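Local atomic coordinates of putative SnoaL-like polyketide cyclase (Jannaschia sp., PDB entry 3KKG), a protein that is of unconfirmed function but, as a SnoaL-like protein of the NTF2 clan, may act as a polyketide cyclase. Residues G82-V87 / L116-D121; P98-P103 / A135-I140. All coordinates share one frame; numbering follows the deposited sequence.

Contact 1: residues G82-V87 / L116-D121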
loop_
_atom_site.group_PDB
_atom_site.type_symbol
_atom_site.label_atom_id
_atom_site.label_comp_id
_atom_site.label_asym_id
_atom_site.label_seq_id
_atom_site.Cartn_x
_atom_site.Cartn_y
_atom_site.Cartn_z
ATOM N N GLY A 82 14.129 5.467 -10.121
ATOM C CA GLY A 82 13.810 6.402 -11.198
ATOM C C GLY A 82 12.728 7.393 -10.804
ATOM O O GLY A 82 12.864 8.076 -9.794
ATOM N N ASP A 83 11.652 7.421 -11.599
ATOM C CA ASP A 83 10.548 8.340 -11.383
ATOM C C ASP A 83 9.415 7.770 -10.478
ATOM O O ASP A 83 8.318 8.306 -10.425
ATOM C CB ASP A 83 10.009 8.812 -12.742
ATOM C CG ASP A 83 10.859 9.873 -13.361
ATOM O OD1 ASP A 83 11.500 10.679 -12.643
ATOM O OD2 ASP A 83 10.875 9.963 -14.610
ATOM N N ASN A 84 9.702 6.677 -9.754
ATOM C CA ASN A 84 8.769 6.095 -8.794
ATOM C C ASN A 84 9.319 6.234 -7.411
ATOM O O ASN A 84 10.417 5.798 -7.150
ATOM C CB ASN A 84 8.560 4.604 -9.058
ATOM C CG ASN A 84 7.912 4.360 -10.429
ATOM O OD1 ASN A 84 6.702 4.419 -10.555
ATOM N ND2 ASN A 84 8.717 4.198 -11.440
ATOM N N VAL A 85 8.557 6.914 -6.521
ATOM C CA VAL A 85 8.930 7.097 -5.133
ATOM C C VAL A 85 7.830 6.505 -4.270
ATOM O O VAL A 85 6.635 6.838 -4.436
ATOM C CB VAL A 85 9.122 8.581 -4.772
ATOM C CG1 VAL A 85 9.507 8.665 -3.312
ATOM C CG2 VAL A 85 10.212 9.211 -5.653
ATOM N N VAL A 86 8.228 5.665 -3.330
ATOM C CA VAL A 86 7.307 4.989 -2.429
ATOM C C VAL A 86 7.633 5.403 -1.028
ATOM O O VAL A 86 8.781 5.340 -0.598
ATOM C CB VAL A 86 7.445 3.437 -2.558
ATOM C CG1 VAL A 86 6.474 2.722 -1.581
ATOM C CG2 VAL A 86 7.278 2.996 -4.040
ATOM N N VAL A 87 6.670 5.950 -0.312
ATOM C CA VAL A 87 6.822 6.438 1.039
ATOM C C VAL A 87 5.928 5.626 1.952
ATOM O O VAL A 87 4.715 5.633 1.786
ATOM C CB VAL A 87 6.514 7.944 1.157
ATOM C CG1 VAL A 87 6.717 8.401 2.601
ATOM C CG2 VAL A 87 7.379 8.756 0.200
ATOM N N LEU A 116 2.368 5.987 -3.175
ATOM C CA LEU A 116 3.164 5.584 -4.321
ATOM C C LEU A 116 3.077 6.705 -5.335
ATOM O O LEU A 116 1.996 6.946 -5.930
ATOM C CB LEU A 116 2.619 4.257 -4.863
ATOM C CG LEU A 116 2.587 3.154 -3.789
ATOM C CD1 LEU A 116 1.199 2.642 -3.597
ATOM C CD2 LEU A 116 3.515 2.043 -4.127
ATOM N N PHE A 117 4.177 7.404 -5.561
ATOM C CA PHE A 117 4.216 8.565 -6.437
ATOM C C PHE A 117 4.863 8.217 -7.761
ATOM O O PHE A 117 5.840 7.438 -7.805
ATOM C CB PHE A 117 5.074 9.665 -5.774
ATOM C CG PHE A 117 4.465 10.202 -4.503
ATOM C CD1 PHE A 117 3.612 11.280 -4.537
ATOM C CD2 PHE A 117 4.810 9.684 -3.263
ATOM C CE1 PHE A 117 3.064 11.796 -3.363
ATOM C CE2 PHE A 117 4.268 10.219 -2.090
ATOM C CZ PHE A 117 3.424 11.308 -2.143
ATOM N N THR A 118 4.367 8.842 -8.817
ATOM C CA THR A 118 5.033 8.851 -10.119
ATOM C C THR A 118 5.331 10.296 -10.470
ATOM O O THR A 118 4.479 11.191 -10.282
ATOM C CB THR A 118 4.133 8.246 -11.190
ATOM O OG1 THR A 118 3.707 6.951 -10.741
ATOM C CG2 THR A 118 4.869 8.062 -12.518
ATOM N N LEU A 119 6.563 10.522 -10.928
ATOM C CA LEU A 119 6.975 11.844 -11.343
ATOM C C LEU A 119 7.317 11.858 -12.842
ATOM O O LEU A 119 7.552 10.817 -13.447
ATOM C CB LEU A 119 8.184 12.317 -10.519
ATOM C CG LEU A 119 8.027 12.477 -8.999
ATOM C CD1 LEU A 119 8.422 11.201 -8.247
ATOM C CD2 LEU A 119 8.758 13.749 -8.466
ATOM N N ALA A 120 7.301 13.050 -13.423
ATOM C CA ALA A 120 7.801 13.272 -14.775
ATOM C C ALA A 120 8.469 14.635 -14.785
ATOM O O ALA A 120 7.850 15.613 -14.360
ATOM C CB ALA A 120 6.660 13.247 -15.803
ATOM N N ASP A 121 9.722 14.676 -15.240
ATOM C CA ASP A 121 10.468 15.924 -15.341
ATOM C C ASP A 121 10.388 16.744 -14.063
ATOM O O ASP A 121 10.167 17.960 -14.079
ATOM C CB ASP A 121 9.986 16.699 -16.577
ATOM C CG ASP A 121 10.210 15.915 -17.862
ATOM O OD1 ASP A 121 11.265 15.256 -18.002
ATOM O OD2 ASP A 121 9.312 15.925 -18.728
HETATM O O HOH W 1 11.153 12.281 -15.936
HETATM O O HOH W 2 5.235 4.617 -7.790
#

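Contact 2: residues P98-P103 / A135-I140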
loop_
_atom_site.group_PDB
_atom_site.type_symbol
_atom_site.label_atom_id
_atom_site.label_comp_id
_atom_site.label_asym_id
_atom_site.label_seq_id
_atom_site.Cartn_x
_atom_site.Cartn_y
_atom_site.Cartn_z
ATOM N N PRO A 98 -16.012 15.143 10.604
ATOM C CA PRO A 98 -16.670 14.132 9.820
ATOM C C PRO A 98 -15.711 13.451 8.865
ATOM O O PRO A 98 -14.797 14.112 8.338
ATOM C CB PRO A 98 -17.692 14.920 8.988
ATOM C CG PRO A 98 -17.543 16.281 9.291
ATOM C CD PRO A 98 -16.479 16.499 10.322
ATOM N N PHE A 99 -15.845 12.147 8.706
ATOM C CA PHE A 99 -14.926 11.367 7.815
ATOM C C PHE A 99 -15.684 10.242 7.087
ATOM O O PHE A 99 -16.160 9.321 7.715
ATOM C CB PHE A 99 -13.802 10.754 8.652
ATOM C CG PHE A 99 -12.716 10.100 7.828
ATOM C CD1 PHE A 99 -11.826 10.881 7.112
ATOM C CD2 PHE A 99 -12.568 8.737 7.811
ATOM C CE1 PHE A 99 -10.784 10.272 6.398
ATOM C CE2 PHE A 99 -11.558 8.153 7.070
ATOM C CZ PHE A 99 -10.655 8.927 6.400
ATOM N N LEU A 100 -15.745 10.386 5.782
ATOM C CA LEU A 100 -16.333 9.358 4.907
ATOM C C LEU A 100 -17.702 8.873 5.401
ATOM O O LEU A 100 -18.008 7.654 5.489
ATOM C CB LEU A 100 -15.346 8.195 4.701
ATOM C CG LEU A 100 -13.980 8.588 4.136
ATOM C CD1 LEU A 100 -13.133 7.294 3.889
ATOM C CD2 LEU A 100 -14.077 9.488 2.887
ATOM N N GLY A 101 -18.499 9.859 5.814
ATOM C CA GLY A 101 -19.870 9.631 6.257
ATOM C C GLY A 101 -20.046 9.331 7.729
ATOM O O GLY A 101 -21.170 9.158 8.223
ATOM N N VAL A 102 -18.946 9.296 8.479
ATOM C CA VAL A 102 -19.062 8.932 9.886
ATOM C C VAL A 102 -18.966 10.313 10.619
ATOM O O VAL A 102 -17.967 11.058 10.444
ATOM C CB VAL A 102 -17.921 8.030 10.336
ATOM C CG1 VAL A 102 -17.974 7.732 11.839
ATOM C CG2 VAL A 102 -17.945 6.704 9.551
ATOM N N PRO A 103 -19.924 10.640 11.474
ATOM C CA PRO A 103 -19.856 11.850 12.262
ATOM C C PRO A 103 -18.628 11.819 13.138
ATOM O O PRO A 103 -18.114 10.750 13.471
ATOM C CB PRO A 103 -21.112 11.784 13.104
ATOM C CG PRO A 103 -22.063 11.021 12.232
ATOM C CD PRO A 103 -21.206 9.932 11.677
ATOM N N ALA A 135 -9.707 -0.946 9.094
ATOM C CA ALA A 135 -9.484 -0.806 10.502
ATOM C C ALA A 135 -9.890 0.598 10.969
ATOM O O ALA A 135 -10.452 0.749 12.081
ATOM C CB ALA A 135 -8.026 -1.087 10.894
ATOM N N VAL A 136 -9.597 1.616 10.175
ATOM C CA VAL A 136 -9.975 2.992 10.538
ATOM C C VAL A 136 -11.497 3.104 10.640
ATOM O O VAL A 136 -12.058 3.595 11.652
ATOM C CB VAL A 136 -9.414 4.019 9.562
ATOM C CG1 VAL A 136 -10.035 5.421 9.790
ATOM C CG2 VAL A 136 -7.860 4.114 9.648
HETATM N N MSE A 137 -12.200 2.642 9.617
HETATM C CA MSE A 137 -13.657 2.756 9.610
HETATM C C MSE A 137 -14.248 1.958 10.748
HETATM O O MSE A 137 -15.238 2.409 11.391
HETATM C CB MSE A 137 -14.237 2.352 8.263
HETATM C CG MSE A 137 -13.813 3.179 7.116
HETATM SE SE MSE A 137 -14.208 5.050 7.247
HETATM C CE MSE A 137 -16.109 4.897 6.911
ATOM N N THR A 138 -13.697 0.786 11.048
ATOM C CA THR A 138 -14.185 -0.014 12.183
ATOM C C THR A 138 -13.984 0.717 13.507
ATOM O O THR A 138 -14.918 0.751 14.347
ATOM C CB THR A 138 -13.493 -1.397 12.206
ATOM O OG1 THR A 138 -13.783 -2.026 10.964
ATOM C CG2 THR A 138 -13.978 -2.252 13.384
ATOM N N ALA A 139 -12.808 1.316 13.713
ATOM C CA ALA A 139 -12.442 2.010 14.958
ATOM C C ALA A 139 -13.338 3.212 15.171
ATOM O O ALA A 139 -13.856 3.406 16.316
ATOM C CB ALA A 139 -11.008 2.403 14.959
ATOM N N ILE A 140 -13.606 3.987 14.120
ATOM C CA ILE A 140 -14.392 5.238 14.286
ATOM C C ILE A 140 -15.899 5.031 14.277
ATOM O O ILE A 140 -16.655 5.904 14.759
ATOM C CB ILE A 140 -14.007 6.326 13.228
ATOM C CG1 ILE A 140 -14.487 5.958 11.812
ATOM C CG2 ILE A 140 -12.568 6.673 13.296
ATOM C CD1 ILE A 140 -14.248 7.043 10.794
#

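Contact 1: residues G82-V87 / L116-D121
D83, just before strand 84-94, bonds to L119 of strand 108-120, and the antiparallel pairing of these two neighbouring strands in the curved sheet of the NTF2-like fold starts at N84. The carbonyl O of D83 takes the N-H of L119 at 2.9 Å. The same oxygen receives a CA-H...O contact from T118. CB of D83 lies against the carbonyl O of L119. The carboxylate reaches further: OD2 accepts from a water that in turn takes N-H of D121, and OD1 is held by N11 of helix 6-16. N84 pairs with T118 in a non-hydrogen-bonded site, their side chains side by side on one face. A second water donates to both OD1 of N84 and the carbonyl O of F117. V85 and F117 form the hydrogen-bonded pair. V85 N gives to F117 O at 3.1 Å. The return bond, F117 N to V85 O, is 2.8 Å. In V85, chi1 of -180° sets CG1 anti to the backbone N and leaves CG2 as the methyl that meets CD1 of L119, at 3.7 Å, on the face covered by helix 6-16. V86 turns to the other face, toward the second subunit, and both its methyls touch CD2 of L116. V87 returns to the helix side, where its CG2 approaches CE2 of the F117 ring obliquely at 4.1 Å.

Contact 2: residues P98-P103 / A135-I140
A type I' beta turn, F99 to V102, packs against the last helix of this chain, 133-140, which follows the sheet of its NTF2-like fold. Two backbone bonds between F99 and V102 close the turn, and the contact with the helix is apolar. The F99 ring presents its CD2-CE2 side. CD1 of I140 meets CD2 at the ring edge, 3.8 Å away. SE of selenomethionine M137 sits obliquely, 4.1 Å from F99 CD2, in a Met-aromatic contact. CG1 of V136 also approaches obliquely, at CE2 of F99. L100 CG lies over one ring face, and F68 adds an edge-to-face ring contact. M137 is bent at chi2 and chi3 (-58° and -74°), which carries its CE to the turn, 3.6 Å from the carbonyl O of L100 and 3.7 Å from CG2 of V102. V102 lies alongside M137, pointing the opposite way, and its CB meets CD1 of I140 at 3.8 Å. An alanine in place of F99 would probably leave I140 CD1 and M137 SE without their aromatic partner and open a gap between turn and helix. The arrangement is that of a tight beta turn, with glycine at its third position, packed on a helix through apolar side chains.

Contacts 1 and 2 lie on opposite sides of the chain's centre. Their centres are about 30 Å apart and their nearest atoms about 15 Å, so they do not touch. Their segments alternate along the chain: 82-87, 98-103, 116-121, 135-140. Strands 84-94 and 108-120 link them. Contact 1 joins the start of the first strand to the end of the second. The turn of contact 2 lies in the loop connecting the same two strands, at the far end of the hairpin. Strand 123-131 then leads on to helix 133-140. One hairpin is thus paired at its open end and packed on a helix at its loop end. Both contacts also touch the second subunit.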